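PDB 1UYN: NalP translocator from Neisseria meningitidis, which forms the C-terminal outer-membrane barrel of an autotransporter, whose hydrophilic pore lets the secreted protease passenger domain reach the bacterial surface. Local coordinates for residues D16-H21 with Y132-S137; T55-G60 with S292-N297; G148-T153 with D187-K192; E205-G210 with N237-T242; A230-D235 with P263-V268. One frame throughout, in Å; residues are numbered along the deposited sequence.

Contact 1 (D16-H21 with Y132-S137); sequences DSTAAH and YKNSIS
Ser17 is where the helical residues 16-21 first meet the strand: its OG lies 3.9 Å from CD1 of Ile136 and beside the amide of Asn134, while the hydroxyl bonds back to the carbonyl of Val13 one turn earlier. Thr18 uses its two branches differently. Its methyl, CG2, sits anti to the backbone N and comes within 3.3 Å of Tyr132 OH, the two side chains crossing at about a right angle. Its OG1 turns toward Asn134 and is joined to it by a water, which donates to Thr18 OG1 at 2.9 Å and accepts from Asn134 ND2 at 2.7 Å. Gln186 OE1 is shared by Thr18 OG1 and Tyr132 OH, a second link between helix and strand, and Asn134 OD1 is taken up by Thr104. One turn on, His21 lays an imidazole face against Tyr132 CB, a CH-pi contact of 3.9 Å from CB to the ring centroid. The two rings themselves meet obliquely, planes 39° apart. Helix 12-34 thus runs inside the barrel, and this side of it rests on the inward-facing residues of strand 121-139, between strands 100-117 and 145-163.

Contact 2 (T55-G60 with S292-N297); sequences TWEQGG and SKQYGN
Trp56 offers the face of its indole to the edge of the Tyr295 ring, in an edge-to-face (T-shaped) pair with planes 83° apart. The phenol's CD2 does the touching, 3.5 Å from Trp56 CD2 and close above the five-membered ring. Both side chains leave their strands with CG anti to the backbone N (chi1 -164° for Trp56, 177° for Tyr295), which sends the two rings up from neighbouring backbones on the same face of the sheet. The other indole face is backed by CG of Gln58, so the ring is sandwiched. The phenol's hydroxyl bonds Asp23 and Arg27 of helix 12-34, tying the pair to the plug of the pore. Beneath the rings the backbones run antiparallel. Thr55 N donates to Gly296 O at 3.1 Å and Gly296 N returns a bond to Thr55 O at 3.3 Å; farther along, Glu57 N reaches Gln294 O at 3.1 Å, just where residues 292-295 fold into a type II turn. That turn joins strand 281-292 to strand 295-307. Pairing of the first strand, 43-57, with the last, 295-307, is the seam that closes a twelve-stranded autotransporter beta-barrel.

Contact 3 (G148-T153 with D187-K192); sequences GSVNGT and DAFAEK
Phe189 meets strand 145-163 from its CB onward. That CB lies 3.3 Å from Ser149 O and 3.9 Å from Val150 CB, against the backbone of the facing strand. CG stays beside Val150 CB, and CD1 leans on the CG2 methyl of that valine at 3.7 Å. The first torsion (chi1 65°) places CG between the backbone N and the carbonyl carbon, and this stands the ring up beside Val150 instead of stretching it along the strand; the two side chains cross obliquely. Beyond CD1 the ring leaves the segment 148-153 behind and meets Tyr14 of helix 12-34, together with Trp198 and Val243. Glu191, on the same side, passes its CG near the alpha carbon of Gly148 and carries its carboxylate on to Arg138, in a salt bridge, and to Tyr14 OH.

At the other end of the contact Asp187 N donates to Asn151 O at 3.0 Å, nearly along the C=O axis. This is the one direct backbone bond between the two segments. At the next pair a water stands in, accepting from Asn151 N at 3.2 Å and donating to Ala188 O at 3.1 Å. A second water donates hydrogen bonds to Asn151 OD1 (2.7 Å) and Asp187 OD2, linking two polar groups that make no direct hydrogen bond to each other.

Chemically the contact on this hairpin of strands 145-163 and 172-192 is two-sided. The inward side combines Val150 and the Phe189 ring with a buried carboxylate held by Arg138 and Tyr14 OH, whereas the polar side, with Asn151 and Asp187, is bridged by solvent.

Contact 4 (E205-G210 with N237-T242); sequences EGTLVG and NGRDYT
A side-chain amide bonds the strand here as a peptide group would: Asn237 meets the backbone of strand 199-219 with both of its ends. Its ND2 donates to Gly206 O at 2.9 Å, in the carbonyl plane and on a lone pair, and its OD1 accepts from Leu208 N at 2.8 Å. The two bonds fix the rotation of the amide, and chi1 of 69° is what swings it across to the strand. Thr207, between those two residues, donates through OG1 to Gly238 O at 2.9 Å. The same OG1 accepts from a water that also donates to Glu205 O and lies close to Tyr241 OH. Farther along, Asp240 N gives Glu205 OE2 a nearly straight bond of 3.1 Å (172°), arriving from above the carboxylate plane, while Glu205 CG rests 3.5 Å from Tyr241 CE1. Arg239 lays a guanidinium face over Thr207 CG2, its NE and NH2 held by salt bridges to Asp235 and Asp182 and its NH1 bonding Tyr241 OH. The loop 237-242 therefore hangs on side-chain amide, hydroxyl and carboxylate groups in place of a backbone ladder, and the two aspartates probably balance the arginine's charge.

Contact 5 (A230-D235 with P263-V268); sequences AGVERD and PHTRLV. With SO4 (sulfate ion), chain C.
The two backbones run antiparallel, their short axes 155° apart, with hydrogen-bonded pairs at Gly231 with Val268 and Glu233 with Arg266. Gly231 N reaches Val268 O at 2.8 Å and Arg266 N reaches Glu233 O at 2.7 Å; Val268 N bonds Gly231 O in return, but the bond from Glu233 N to Arg266 O is weak. Beyond Arg234 the ladder gives way to a water, which accepts from Asp235 N and donates to His264 O.

On the outer face Val232 and Leu267 lie side by side, CG2 of Val232 4.0 Å from CD2 of Leu267, at the barrel surface where apolar residues may face lipid. Arg234 follows on the same face. Its chain, extended from CG to NE, crosses Thr265 at about a right angle, so that Thr265 OG1 lies at the guanidinium edge, 3.0 Å from Arg234 NE, while Pro263 O sits over one face. Thr265 N donates to O3 of a sulfate at 3.0 Å, an ion probably left from crystallisation, and the edge of the His264 ring borders it.

On the opposite face Glu233 CB and Arg266 CG pack at 4.0 Å, yet the charged ends part: Glu233 makes salt bridges to Lys30 and Arg180, Arg266 makes one to Asp23 and a cation-pi contact with Tyr295. Through Lys30 and Asp23 strands 224-235 and 265-278 are tied to helix 12-34 in the pore, while Arg180 and Tyr295 belong to the barrel wall; strand 199-219 flanks the first strand and strand 281-292 the second.

How the contacts relate
All five contacts belong to one antiparallel barrel and gather toward the same end of it, probably the extracellular one, away from the C-terminus. Contacts 1 and 3 have centres about 10 Å apart, because strands 121-139 and 145-163 are paired; contacts 4 and 5, centres about 14 Å apart, share the pairing of strands 199-219 and 224-235. Contact 2 joins segments 232 residues apart, the first strand to the last, with contacts 3, 4 and 5 nested inside. Contacts 1 and 2, and 4 and 5, alternate along the chain, while contact 1 closes before 3, 4 and 5 open. Helix 12-34 touches every contact from within, so the passenger's pore is occupied in this model.

Contact 1 (D16-H21 with Y132-S137)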
# COMPACT_ATOMS: atom_id res chain seq x y z
N ASP A 16 -13.25 -3.41 -9.66
CA ASP A 16 -12.34 -2.30 -9.79
C ASP A 16 -12.04 -1.60 -8.49
O ASP A 16 -10.91 -1.19 -8.25
CB ASP A 16 -12.95 -1.28 -10.76
CG ASP A 16 -12.95 -1.75 -12.19
OD1 ASP A 16 -12.29 -2.77 -12.47
OD2 ASP A 16 -13.57 -1.20 -13.13
N SER A 17 -13.07 -1.40 -7.67
CA SER A 17 -12.88 -0.77 -6.35
C SER A 17 -12.07 -1.69 -5.46
O SER A 17 -11.08 -1.27 -4.85
CB SER A 17 -14.19 -0.42 -5.70
OG SER A 17 -15.11 -1.49 -5.79
N THR A 18 -12.43 -2.97 -5.42
CA THR A 18 -11.60 -3.93 -4.68
C THR A 18 -10.15 -3.90 -5.15
O THR A 18 -9.24 -3.82 -4.34
CB THR A 18 -12.12 -5.34 -4.82
OG1 THR A 18 -13.48 -5.39 -4.39
CG2 THR A 18 -11.38 -6.24 -3.85
N ALA A 19 -9.95 -3.98 -6.45
CA ALA A 19 -8.60 -3.86 -7.04
C ALA A 19 -7.88 -2.57 -6.59
O ALA A 19 -6.68 -2.61 -6.28
CB ALA A 19 -8.70 -3.86 -8.56
N ALA A 20 -8.60 -1.44 -6.59
CA ALA A 20 -8.04 -0.16 -6.16
C ALA A 20 -7.60 -0.18 -4.70
O ALA A 20 -6.60 0.42 -4.36
CB ALA A 20 -9.04 0.97 -6.37
N HIS A 21 -8.34 -0.90 -3.86
CA HIS A 21 -8.00 -1.04 -2.45
C HIS A 21 -6.73 -1.89 -2.23
O HIS A 21 -5.80 -1.47 -1.53
CB HIS A 21 -9.15 -1.64 -1.65
CG HIS A 21 -8.78 -1.96 -0.24
ND1 HIS A 21 -8.50 -1.00 0.69
CD2 HIS A 21 -8.58 -3.14 0.38
CE1 HIS A 21 -8.18 -1.57 1.83
NE2 HIS A 21 -8.22 -2.87 1.67
N TYR A 132 -12.07 -4.35 4.91
CA TYR A 132 -12.49 -3.24 4.08
C TYR A 132 -14.00 -3.24 3.87
O TYR A 132 -14.64 -4.26 3.99
CB TYR A 132 -11.68 -3.17 2.77
CG TYR A 132 -11.97 -4.25 1.77
CD1 TYR A 132 -13.00 -4.12 0.87
CD2 TYR A 132 -11.19 -5.39 1.70
CE1 TYR A 132 -13.27 -5.08 -0.04
CE2 TYR A 132 -11.46 -6.38 0.79
CZ TYR A 132 -12.51 -6.22 -0.09
OH TYR A 132 -12.80 -7.20 -1.03
N LYS A 133 -14.54 -2.07 3.62
CA LYS A 133 -15.92 -1.92 3.27
C LYS A 133 -16.00 -1.04 2.04
O LYS A 133 -15.53 0.07 2.05
CB LYS A 133 -16.72 -1.29 4.42
CG LYS A 133 -18.24 -1.37 4.19
CD LYS A 133 -19.08 -1.00 5.42
CE LYS A 133 -19.86 0.35 5.22
NZ LYS A 133 -21.37 0.21 5.33
N ASN A 134 -16.63 -1.54 0.99
CA ASN A 134 -16.83 -0.78 -0.25
C ASN A 134 -18.28 -0.41 -0.34
O ASN A 134 -19.17 -1.27 -0.26
CB ASN A 134 -16.46 -1.65 -1.48
CG ASN A 134 -14.97 -1.91 -1.61
OD1 ASN A 134 -14.15 -1.30 -0.91
ND2 ASN A 134 -14.62 -2.85 -2.47
N SER A 135 -18.54 0.88 -0.47
CA SER A 135 -19.88 1.38 -0.73
C SER A 135 -19.92 1.80 -2.17
O SER A 135 -19.13 2.57 -2.58
CB SER A 135 -20.17 2.56 0.14
OG SER A 135 -20.46 2.08 1.41
N ILE A 136 -20.82 1.23 -2.93
CA ILE A 136 -20.93 1.52 -4.34
C ILE A 136 -22.23 2.21 -4.53
O ILE A 136 -23.18 1.82 -3.94
CB ILE A 136 -20.91 0.22 -5.11
CG1 ILE A 136 -19.47 -0.22 -5.42
CG2 ILE A 136 -21.66 0.37 -6.39
CD1 ILE A 136 -18.55 -0.41 -4.22
N SER A 137 -22.26 3.28 -5.31
CA SER A 137 -23.50 3.66 -5.98
C SER A 137 -23.26 3.71 -7.48
O SER A 137 -22.22 4.16 -7.93
CB SER A 137 -24.07 4.97 -5.48
OG SER A 137 -23.03 5.80 -5.09
O HOH W 1 -16.15 -4.25 -4.13

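Contact 2 (T55-G60 with S292-N297)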
# COMPACT_ATOMS: atom_id res chain seq x y z
N THR A 55 -5.07 7.26 -12.11
CA THR A 55 -6.05 6.77 -13.07
C THR A 55 -5.68 5.32 -13.42
O THR A 55 -4.51 4.92 -13.29
CB THR A 55 -6.06 7.66 -14.32
OG1 THR A 55 -4.72 7.88 -14.75
CG2 THR A 55 -6.56 9.05 -14.02
N TRP A 56 -6.66 4.53 -13.87
CA TRP A 56 -6.41 3.13 -14.15
C TRP A 56 -7.46 2.58 -15.11
O TRP A 56 -8.64 2.58 -14.80
CB TRP A 56 -6.43 2.38 -12.81
CG TRP A 56 -5.85 0.96 -12.75
CD1 TRP A 56 -5.36 0.20 -13.80
CD2 TRP A 56 -5.73 0.14 -11.57
NE1 TRP A 56 -4.94 -1.03 -13.33
CE2 TRP A 56 -5.16 -1.10 -11.98
CE3 TRP A 56 -6.04 0.32 -10.21
CZ2 TRP A 56 -4.89 -2.14 -11.08
CZ3 TRP A 56 -5.78 -0.73 -9.30
CH2 TRP A 56 -5.22 -1.95 -9.74
N GLU A 57 -7.03 2.15 -16.29
CA GLU A 57 -7.88 1.31 -17.14
C GLU A 57 -7.80 -0.17 -16.71
O GLU A 57 -6.75 -0.80 -16.86
CB GLU A 57 -7.48 1.42 -18.60
CG GLU A 57 -8.51 0.83 -19.56
CD GLU A 57 -9.46 1.88 -20.07
OE1 GLU A 57 -9.32 3.03 -19.60
OE2 GLU A 57 -10.33 1.56 -20.94
N GLN A 58 -8.90 -0.70 -16.20
CA GLN A 58 -8.96 -2.08 -15.73
C GLN A 58 -9.86 -2.88 -16.65
O GLN A 58 -11.04 -3.10 -16.34
CB GLN A 58 -9.52 -2.14 -14.31
CG GLN A 58 -8.61 -1.56 -13.25
CD GLN A 58 -8.99 -2.01 -11.86
OE1 GLN A 58 -8.92 -3.21 -11.57
NE2 GLN A 58 -9.39 -1.05 -10.99
N GLY A 59 -9.29 -3.31 -17.78
CA GLY A 59 -9.98 -4.16 -18.73
C GLY A 59 -11.16 -3.46 -19.35
O GLY A 59 -12.28 -3.93 -19.25
N GLY A 60 -10.90 -2.32 -19.98
CA GLY A 60 -11.91 -1.61 -20.76
C GLY A 60 -12.53 -0.42 -20.03
O GLY A 60 -13.12 0.47 -20.67
N SER A 292 2.42 1.79 -15.37
CA SER A 292 2.50 0.86 -16.50
C SER A 292 1.61 1.40 -17.57
O SER A 292 0.98 2.42 -17.37
CB SER A 292 2.02 -0.53 -16.12
OG SER A 292 0.66 -0.49 -15.76
N LYS A 293 1.55 0.73 -18.72
CA LYS A 293 0.55 1.08 -19.73
C LYS A 293 -0.78 0.96 -19.00
O LYS A 293 -1.01 0.02 -18.23
CB LYS A 293 0.62 0.18 -20.97
CG LYS A 293 -0.01 -1.23 -20.83
CD LYS A 293 -0.27 -1.86 -22.21
CE LYS A 293 -1.73 -1.68 -22.71
NZ LYS A 293 -1.79 -1.66 -24.21
N GLN A 294 -1.60 1.99 -19.19
CA GLN A 294 -2.93 2.11 -18.61
C GLN A 294 -2.94 2.17 -17.10
O GLN A 294 -3.96 1.90 -16.46
CB GLN A 294 -3.83 0.98 -19.13
CG GLN A 294 -4.43 1.27 -20.52
CD GLN A 294 -5.42 0.19 -20.91
OE1 GLN A 294 -6.47 0.46 -21.52
NE2 GLN A 294 -5.10 -1.06 -20.52
N TYR A 295 -1.83 2.55 -16.50
CA TYR A 295 -1.83 2.73 -15.04
C TYR A 295 -0.88 3.85 -14.69
O TYR A 295 0.18 3.97 -15.26
CB TYR A 295 -1.50 1.40 -14.30
CG TYR A 295 -1.41 1.53 -12.79
CD1 TYR A 295 -0.31 2.16 -12.19
CD2 TYR A 295 -2.40 1.03 -11.96
CE1 TYR A 295 -0.21 2.29 -10.86
CE2 TYR A 295 -2.32 1.18 -10.57
CZ TYR A 295 -1.21 1.80 -10.03
OH TYR A 295 -1.06 1.97 -8.68
N GLY A 296 -1.30 4.68 -13.75
CA GLY A 296 -0.47 5.74 -13.23
C GLY A 296 -0.98 6.16 -11.87
O GLY A 296 -2.14 6.46 -11.74
N ASN A 297 -0.12 6.19 -10.87
CA ASN A 297 -0.51 6.54 -9.52
C ASN A 297 0.49 7.45 -8.89
O ASN A 297 1.64 7.13 -8.87
CB ASN A 297 -0.63 5.28 -8.66
CG ASN A 297 -1.33 5.55 -7.34
OD1 ASN A 297 -2.57 5.76 -7.30
ND2 ASN A 297 -0.55 5.59 -6.24

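Contact 3 (G148-T153 with D187-K192)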
# COMPACT_ATOMS: atom_id res chain seq x y z
N GLY A 148 -24.79 -0.44 -2.95
CA GLY A 148 -24.28 -1.75 -2.61
C GLY A 148 -23.12 -1.72 -1.66
O GLY A 148 -22.26 -0.86 -1.73
N SER A 149 -23.09 -2.66 -0.75
CA SER A 149 -22.14 -2.60 0.34
C SER A 149 -21.50 -3.96 0.52
O SER A 149 -22.18 -4.99 0.63
CB SER A 149 -22.83 -2.12 1.64
OG SER A 149 -21.92 -1.31 2.40
N VAL A 150 -20.18 -3.99 0.51
CA VAL A 150 -19.50 -5.29 0.60
C VAL A 150 -18.31 -5.19 1.50
O VAL A 150 -17.62 -4.18 1.51
CB VAL A 150 -19.10 -5.87 -0.80
CG1 VAL A 150 -18.16 -4.97 -1.50
CG2 VAL A 150 -18.49 -7.26 -0.68
N ASN A 151 -18.10 -6.25 2.27
CA ASN A 151 -16.98 -6.34 3.14
C ASN A 151 -16.02 -7.33 2.62
O ASN A 151 -16.40 -8.27 1.98
CB ASN A 151 -17.39 -6.70 4.56
CG ASN A 151 -18.48 -5.80 5.09
OD1 ASN A 151 -19.55 -6.28 5.49
ND2 ASN A 151 -18.23 -4.49 5.11
N GLY A 152 -14.76 -7.10 2.89
CA GLY A 152 -13.75 -8.09 2.62
C GLY A 152 -12.63 -8.06 3.66
O GLY A 152 -12.62 -7.28 4.59
N THR A 153 -11.71 -8.99 3.48
CA THR A 153 -10.49 -9.11 4.23
C THR A 153 -9.41 -9.22 3.23
O THR A 153 -9.56 -9.88 2.21
CB THR A 153 -10.52 -10.36 5.03
OG1 THR A 153 -11.70 -10.33 5.83
CG2 THR A 153 -9.41 -10.36 6.08
N ASP A 187 -16.77 -11.01 0.93
CA ASP A 187 -18.12 -11.51 1.13
C ASP A 187 -19.08 -11.27 -0.02
O ASP A 187 -18.92 -10.40 -0.87
CB ASP A 187 -18.79 -10.86 2.36
CG ASP A 187 -18.03 -11.13 3.67
OD1 ASP A 187 -17.03 -11.88 3.63
OD2 ASP A 187 -18.39 -10.62 4.78
N ALA A 188 -20.13 -12.08 -0.00
CA ALA A 188 -21.30 -11.87 -0.82
C ALA A 188 -21.97 -10.54 -0.47
O ALA A 188 -21.81 -10.04 0.62
CB ALA A 188 -22.28 -12.98 -0.60
N PHE A 189 -22.67 -9.96 -1.44
CA PHE A 189 -23.42 -8.75 -1.21
C PHE A 189 -24.58 -8.69 -2.18
O PHE A 189 -24.70 -9.50 -3.09
CB PHE A 189 -22.54 -7.53 -1.42
CG PHE A 189 -22.07 -7.36 -2.83
CD1 PHE A 189 -21.02 -8.12 -3.31
CD2 PHE A 189 -22.70 -6.48 -3.68
CE1 PHE A 189 -20.60 -7.99 -4.61
CE2 PHE A 189 -22.29 -6.35 -4.97
CZ PHE A 189 -21.23 -7.11 -5.44
N ALA A 190 -25.45 -7.71 -1.96
CA ALA A 190 -26.57 -7.43 -2.85
C ALA A 190 -26.86 -5.94 -2.76
O ALA A 190 -26.74 -5.34 -1.69
CB ALA A 190 -27.79 -8.27 -2.47
N GLU A 191 -27.22 -5.36 -3.89
CA GLU A 191 -27.60 -3.95 -3.97
C GLU A 191 -29.05 -3.74 -3.57
O GLU A 191 -29.87 -4.47 -4.00
CB GLU A 191 -27.40 -3.47 -5.41
CG GLU A 191 -25.95 -3.60 -5.88
CD GLU A 191 -25.75 -3.12 -7.30
OE1 GLU A 191 -26.55 -3.48 -8.20
OE2 GLU A 191 -24.79 -2.36 -7.52
N LYS A 192 -29.34 -2.75 -2.73
CA LYS A 192 -30.72 -2.27 -2.53
C LYS A 192 -31.00 -1.10 -3.46
O LYS A 192 -30.08 -0.58 -4.10
CB LYS A 192 -31.03 -1.85 -1.08
CG LYS A 192 -29.85 -1.29 -0.27
CD LYS A 192 -30.31 -0.26 0.82
CE LYS A 192 -29.11 0.23 1.74
NZ LYS A 192 -28.25 1.32 1.16
O HOH W 2 -20.22 -8.87 4.86
O HOH W 3 -20.90 -7.79 2.57

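Contact 4 (E205-G210 with N237-T242)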
# COMPACT_ATOMS: atom_id res chain seq x y z
N GLU A 205 -9.21 -14.66 -3.53
CA GLU A 205 -8.23 -14.54 -4.61
C GLU A 205 -6.82 -14.26 -4.07
O GLU A 205 -6.58 -13.28 -3.41
CB GLU A 205 -8.71 -13.51 -5.59
CG GLU A 205 -7.78 -13.13 -6.70
CD GLU A 205 -7.82 -14.07 -7.88
OE1 GLU A 205 -8.61 -15.04 -7.86
OE2 GLU A 205 -7.03 -13.83 -8.84
N GLY A 206 -5.87 -15.14 -4.38
CA GLY A 206 -4.52 -15.00 -3.93
C GLY A 206 -3.57 -14.65 -5.05
O GLY A 206 -3.48 -15.43 -6.03
N THR A 207 -2.79 -13.55 -4.86
CA THR A 207 -1.86 -13.08 -5.86
C THR A 207 -0.41 -12.87 -5.34
O THR A 207 -0.14 -12.09 -4.42
CB THR A 207 -2.39 -11.77 -6.43
OG1 THR A 207 -3.71 -11.94 -6.94
CG2 THR A 207 -1.62 -11.36 -7.68
N LEU A 208 0.53 -13.59 -5.94
CA LEU A 208 1.93 -13.34 -5.76
C LEU A 208 2.39 -12.19 -6.59
O LEU A 208 2.04 -12.10 -7.76
CB LEU A 208 2.73 -14.56 -6.17
CG LEU A 208 4.14 -14.69 -5.61
CD1 LEU A 208 4.15 -14.75 -4.11
CD2 LEU A 208 4.66 -15.99 -6.19
N VAL A 209 3.22 -11.35 -5.98
CA VAL A 209 3.77 -10.12 -6.56
C VAL A 209 5.28 -10.16 -6.41
O VAL A 209 5.82 -10.38 -5.30
CB VAL A 209 3.27 -8.83 -5.80
CG1 VAL A 209 3.73 -7.59 -6.54
CG2 VAL A 209 1.75 -8.81 -5.67
N GLY A 210 5.99 -9.94 -7.49
CA GLY A 210 7.43 -9.82 -7.44
C GLY A 210 7.78 -8.36 -7.43
O GLY A 210 7.17 -7.55 -8.10
N ASN A 237 0.86 -13.80 -10.97
CA ASN A 237 -0.33 -14.57 -11.36
C ASN A 237 -1.54 -13.70 -11.50
O ASN A 237 -1.45 -12.49 -11.52
CB ASN A 237 -0.58 -15.74 -10.41
CG ASN A 237 -1.03 -15.31 -9.00
OD1 ASN A 237 -0.48 -14.36 -8.41
ND2 ASN A 237 -1.98 -16.06 -8.43
N GLY A 238 -2.70 -14.31 -11.61
CA GLY A 238 -3.93 -13.57 -11.85
C GLY A 238 -4.42 -12.76 -10.68
O GLY A 238 -4.30 -13.14 -9.51
N ARG A 239 -4.97 -11.60 -11.00
CA ARG A 239 -5.55 -10.76 -9.97
C ARG A 239 -6.88 -10.34 -10.52
O ARG A 239 -7.02 -9.28 -11.06
CB ARG A 239 -4.69 -9.57 -9.65
CG ARG A 239 -5.13 -8.82 -8.41
CD ARG A 239 -4.44 -7.51 -8.20
NE ARG A 239 -3.04 -7.61 -7.75
CZ ARG A 239 -2.66 -7.82 -6.47
NH1 ARG A 239 -3.56 -8.01 -5.50
NH2 ARG A 239 -1.37 -7.87 -6.18
N ASP A 240 -7.84 -11.25 -10.39
CA ASP A 240 -9.21 -11.06 -10.83
C ASP A 240 -10.09 -10.88 -9.60
O ASP A 240 -10.17 -11.78 -8.73
CB ASP A 240 -9.66 -12.31 -11.57
CG ASP A 240 -10.73 -12.06 -12.61
OD1 ASP A 240 -11.43 -11.01 -12.57
OD2 ASP A 240 -10.93 -12.94 -13.50
N TYR A 241 -10.73 -9.72 -9.51
CA TYR A 241 -11.70 -9.47 -8.46
C TYR A 241 -13.10 -9.35 -9.02
O TYR A 241 -13.99 -8.85 -8.37
CB TYR A 241 -11.29 -8.25 -7.68
CG TYR A 241 -9.96 -8.41 -6.97
CD1 TYR A 241 -9.61 -9.63 -6.38
CD2 TYR A 241 -9.09 -7.33 -6.87
CE1 TYR A 241 -8.39 -9.79 -5.75
CE2 TYR A 241 -7.85 -7.47 -6.22
CZ TYR A 241 -7.50 -8.72 -5.66
OH TYR A 241 -6.30 -8.88 -5.02
N THR A 242 -13.31 -9.86 -10.22
CA THR A 242 -14.64 -9.91 -10.79
C THR A 242 -15.46 -10.96 -10.07
O THR A 242 -15.09 -12.13 -10.03
CB THR A 242 -14.54 -10.22 -12.28
OG1 THR A 242 -13.99 -9.07 -12.94
CG2 THR A 242 -15.90 -10.39 -12.88
O HOH W 4 -5.30 -11.13 -4.82

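Contact 5 (A230-D235 with P263-V268)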
# COMPACT_ATOMS: atom_id res chain seq x y z
N ALA A 230 13.98 3.74 -7.26
CA ALA A 230 13.48 3.22 -8.52
C ALA A 230 13.12 1.76 -8.27
O ALA A 230 13.84 1.06 -7.57
CB ALA A 230 14.52 3.34 -9.58
N GLY A 231 11.99 1.30 -8.80
CA GLY A 231 11.52 -0.04 -8.50
C GLY A 231 10.69 -0.66 -9.59
O GLY A 231 10.21 0.00 -10.49
N VAL A 232 10.49 -1.95 -9.44
CA VAL A 232 9.77 -2.76 -10.39
C VAL A 232 8.80 -3.62 -9.58
O VAL A 232 9.06 -3.99 -8.44
CB VAL A 232 10.81 -3.56 -11.16
CG1 VAL A 232 10.30 -4.87 -11.62
CG2 VAL A 232 11.35 -2.74 -12.32
N GLU A 233 7.65 -3.90 -10.16
CA GLU A 233 6.57 -4.57 -9.44
C GLU A 233 5.61 -5.16 -10.48
O GLU A 233 5.32 -4.55 -11.50
CB GLU A 233 5.90 -3.57 -8.53
CG GLU A 233 4.54 -3.96 -7.96
CD GLU A 233 4.27 -3.34 -6.56
OE1 GLU A 233 5.17 -2.56 -6.02
OE2 GLU A 233 3.19 -3.69 -5.99
N ARG A 234 5.17 -6.38 -10.26
CA ARG A 234 4.40 -7.08 -11.27
C ARG A 234 3.67 -8.24 -10.65
O ARG A 234 4.25 -9.02 -9.92
CB ARG A 234 5.34 -7.63 -12.34
CG ARG A 234 4.64 -8.19 -13.56
CD ARG A 234 5.62 -8.77 -14.50
NE ARG A 234 5.16 -8.83 -15.89
CZ ARG A 234 4.39 -9.78 -16.34
NH1 ARG A 234 3.92 -10.74 -15.52
NH2 ARG A 234 4.07 -9.77 -17.60
N ASP A 235 2.40 -8.42 -10.97
CA ASP A 235 1.72 -9.59 -10.47
C ASP A 235 2.31 -10.79 -11.20
O ASP A 235 2.63 -10.73 -12.38
CB ASP A 235 0.21 -9.48 -10.63
CG ASP A 235 -0.39 -8.38 -9.76
OD1 ASP A 235 0.26 -7.84 -8.86
OD2 ASP A 235 -1.55 -7.97 -9.91
N PRO A 263 -1.92 -8.34 -16.45
CA PRO A 263 -0.75 -8.42 -15.53
C PRO A 263 0.43 -7.71 -16.16
O PRO A 263 1.02 -8.20 -17.14
CB PRO A 263 -0.51 -9.92 -15.36
CG PRO A 263 -1.15 -10.57 -16.66
CD PRO A 263 -1.99 -9.48 -17.40
N HIS A 264 0.75 -6.52 -15.68
CA HIS A 264 1.81 -5.73 -16.31
C HIS A 264 2.80 -5.36 -15.27
O HIS A 264 2.46 -5.29 -14.10
CB HIS A 264 1.26 -4.47 -17.00
CG HIS A 264 0.39 -4.76 -18.18
ND1 HIS A 264 -0.87 -5.33 -18.06
CD2 HIS A 264 0.60 -4.58 -19.51
CE1 HIS A 264 -1.38 -5.49 -19.27
NE2 HIS A 264 -0.52 -5.03 -20.16
N THR A 265 4.04 -5.17 -15.72
CA THR A 265 5.14 -4.66 -14.90
C THR A 265 4.92 -3.17 -14.68
O THR A 265 4.79 -2.45 -15.64
CB THR A 265 6.46 -4.87 -15.65
OG1 THR A 265 6.76 -6.25 -15.70
CG2 THR A 265 7.66 -4.31 -14.92
N ARG A 266 4.89 -2.70 -13.43
CA ARG A 266 5.10 -1.24 -13.21
C ARG A 266 6.45 -0.79 -12.73
O ARG A 266 7.07 -1.46 -11.97
CB ARG A 266 4.09 -0.60 -12.29
CG ARG A 266 3.91 -1.19 -11.00
CD ARG A 266 2.56 -0.97 -10.56
NE ARG A 266 1.59 -1.50 -11.54
CZ ARG A 266 0.33 -1.73 -11.22
NH1 ARG A 266 -0.12 -1.49 -9.96
NH2 ARG A 266 -0.50 -2.19 -12.15
N LEU A 267 6.88 0.35 -13.24
CA LEU A 267 8.06 1.06 -12.81
C LEU A 267 7.58 2.08 -11.80
O LEU A 267 6.59 2.74 -12.02
CB LEU A 267 8.69 1.82 -13.99
CG LEU A 267 8.93 1.00 -15.28
CD1 LEU A 267 9.79 1.76 -16.33
CD2 LEU A 267 9.57 -0.37 -14.97
N VAL A 268 8.27 2.18 -10.68
CA VAL A 268 8.00 3.21 -9.71
C VAL A 268 9.25 4.01 -9.46
O VAL A 268 10.26 3.42 -9.12
CB VAL A 268 7.62 2.60 -8.35
CG1 VAL A 268 7.36 3.72 -7.34
CG2 VAL A 268 6.44 1.66 -8.49
S SO4 C . 4.10 -5.40 -20.08
O1 SO4 C . 3.46 -6.74 -20.13
O2 SO4 C . 3.37 -4.51 -21.01
O3 SO4 C . 4.16 -4.87 -18.71
O4 SO4 C . 5.51 -5.43 -20.49
O HOH W 5 1.31 -6.37 -11.97